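Local coordinates for protein galectin (Xenopus laevis, PDB 3WUC) that probably binds beta-galactosides such as lactose, as galectins do, through a pocket on its beta-sandwich, at residues N66-Q69 and N70-W73. Numbering follows the deposited sequence.
With GAL (beta-D-galactopyranose), chain D.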
loop_
_atom_site.group_PDB
_atom_site.type_symbol
_atom_site.label_atom_id
_atom_site.label_comp_id
_atom_site.label_asym_id
_atom_site.label_seq_id
_atom_site.Cartn_x
_atom_site.Cartn_y
_atom_site.Cartn_z
ATOM N N ASN B 66 -25.176 11.338 -3.993
ATOM C CA ASN B 66 -25.784 12.629 -4.319
ATOM C C ASN B 66 -24.664 13.627 -4.490
ATOM O O ASN B 66 -23.505 13.298 -4.292
ATOM C CB ASN B 66 -26.753 13.069 -3.182
ATOM C CG ASN B 66 -27.872 13.957 -3.686
ATOM O OD1 ASN B 66 -27.829 14.510 -4.790
ATOM N ND2 ASN B 66 -28.873 14.130 -2.789
ATOM N N SER B 67 -25.052 14.819 -4.903
ATOM C CA SER B 67 -24.185 15.986 -4.912
ATOM C C SER B 67 -24.791 17.048 -4.014
ATOM O O SER B 67 -25.937 17.012 -3.655
ATOM C CB SER B 67 -24.089 16.490 -6.327
ATOM O OG SER B 67 -25.370 16.698 -6.935
ATOM N N LYS B 68 -23.967 18.033 -3.655
ATOM C CA LYS B 68 -24.497 19.100 -2.756
ATOM C C LYS B 68 -23.887 20.400 -3.321
ATOM O O LYS B 68 -22.695 20.475 -3.730
ATOM C CB LYS B 68 -23.967 18.905 -1.356
ATOM C CG LYS B 68 -24.805 19.601 -0.322
ATOM C CD LYS B 68 -24.342 19.319 1.097
ATOM C CE LYS B 68 -25.421 19.629 2.140
ATOM N NZ LYS B 68 -24.962 19.570 3.530
ATOM N N GLN B 69 -24.740 21.443 -3.528
ATOM C CA GLN B 69 -24.249 22.745 -3.977
ATOM C C GLN B 69 -24.762 23.837 -3.111
ATOM O O GLN B 69 -25.945 23.866 -2.766
ATOM C CB GLN B 69 -24.616 23.050 -5.379
ATOM C CG GLN B 69 -24.165 21.995 -6.411
ATOM C CD GLN B 69 -24.809 22.229 -7.842
ATOM O OE1 GLN B 69 -24.485 23.182 -8.535
ATOM N NE2 GLN B 69 -25.568 21.263 -8.324
ATOM N N ASN B 70 -23.849 24.664 -2.637
ATOM C CA ASN B 70 -24.234 25.750 -1.713
ATOM C C ASN B 70 -25.029 25.197 -0.527
ATOM O O ASN B 70 -26.006 25.806 -0.048
ATOM C CB ASN B 70 -25.022 26.844 -2.484
ATOM C CG ASN B 70 -24.316 27.266 -3.765
ATOM O OD1 ASN B 70 -23.221 27.837 -3.684
ATOM N ND2 ASN B 70 -24.879 26.990 -4.893
ATOM N N ASP B 71 -24.606 24.044 0.017
ATOM C CA ASP B 71 -25.214 23.351 1.081
ATOM C C ASP B 71 -26.672 22.851 0.886
ATOM O O ASP B 71 -27.372 22.527 1.868
ATOM C CB ASP B 71 -25.153 24.163 2.401
ATOM C CG ASP B 71 -24.864 23.315 3.628
ATOM O OD1 ASP B 71 -24.042 22.335 3.521
ATOM O OD2 ASP B 71 -25.275 23.694 4.759
ATOM N N VAL B 72 -27.015 22.653 -0.370
ATOM C CA VAL B 72 -28.287 22.076 -0.697
ATOM C C VAL B 72 -28.093 20.773 -1.519
ATOM O O VAL B 72 -27.396 20.789 -2.531
ATOM C CB VAL B 72 -29.074 23.009 -1.537
ATOM C CG1 VAL B 72 -30.431 22.480 -1.839
ATOM C CG2 VAL B 72 -29.265 24.273 -0.732
ATOM N N TRP B 73 -28.722 19.754 -1.039
ATOM C CA TRP B 73 -28.626 18.430 -1.729
ATOM C C TRP B 73 -29.422 18.426 -3.033
ATOM O O TRP B 73 -30.450 19.091 -3.142
ATOM C CB TRP B 73 -29.172 17.365 -0.846
ATOM C CG TRP B 73 -28.408 17.059 0.398
ATOM C CD1 TRP B 73 -28.775 17.320 1.670
ATOM C CD2 TRP B 73 -27.110 16.445 0.484
ATOM N NE1 TRP B 73 -27.839 16.924 2.561
ATOM C CE2 TRP B 73 -26.779 16.375 1.843
ATOM C CE3 TRP B 73 -26.197 15.961 -0.476
ATOM C CZ2 TRP B 73 -25.565 15.769 2.318
ATOM C CZ3 TRP B 73 -24.965 15.418 0.002
ATOM C CH2 TRP B 73 -24.671 15.374 1.361
HETATM C C1 GAL D . -30.160 13.051 3.680
HETATM C C2 GAL D . -29.185 12.774 4.793
HETATM C C3 GAL D . -27.826 13.352 4.468
HETATM C C4 GAL D . -27.394 12.871 3.087
HETATM C C5 GAL D . -28.516 13.198 2.076
HETATM C C6 GAL D . -28.131 12.699 0.699
HETATM O O2 GAL D . -29.693 13.468 5.961
HETATM O O3 GAL D . -26.909 13.115 5.500
HETATM O O4 GAL D . -27.050 11.463 3.130
HETATM O O5 GAL D . -29.691 12.514 2.478
HETATM O O6 GAL D . -29.160 12.897 -0.257
HETATM O O HOH W 1 -27.567 25.337 -4.885
#
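With CG anti to the backbone N (chi1 -160°) and every later torsion extended, Lys68 runs out as a straight rod across one face of the indole of Trp73, a residue whose CG lies beside its backbone N (chi1 -67°). The two residues form the non-hydrogen-bonded pair of a beta hairpin at the edge of the galectin beta-sandwich, where strand 62-69 folds back into strand 72-79. A type I' turn from Gln69 to Val72 closes it: Gln69 N reaches Val72 O at 2.9 Å, and Val72 N returns a bond of the same length to Gln69 O. That carbonyl also accepts a water, which in turn takes a bond from Asn70 ND2.

Along the rod, CB of Lys68 lies near the six-membered ring and CE makes a CH-pi contact, 3.7 Å from the centroid of the Trp73 five-membered ring. The ammonium group passes beyond the ring to the turn, where Lys68 NZ forms a salt bridge of 2.9 Å with Asp71 OD1, approaching from above the carboxylate plane. The aliphatic stem thus covers one face of the indole, while the salt bridge ties the end of Lys68 to the turn.

On the opposite face of Trp73 lies the galactose, the stacking expected of a galectin carbohydrate site; Trp73 CZ2 comes within 3.5 Å of GAL C4. At the ring edge, near its plane, sits Ser67 O, 3.4 Å from Trp73 CE3. His49, Arg53 and Glu76 are among the residues that hydrogen-bond the sugar from the rest of the pocket. Asn66, whose ND2 also bonds Asp74 O, adds a nearly straight link to the O6 hydroxyl on the exocyclic C6 of the galactose: Asn66 ND2 to GAL O6, 2.8 Å, with 168° at the hydrogen.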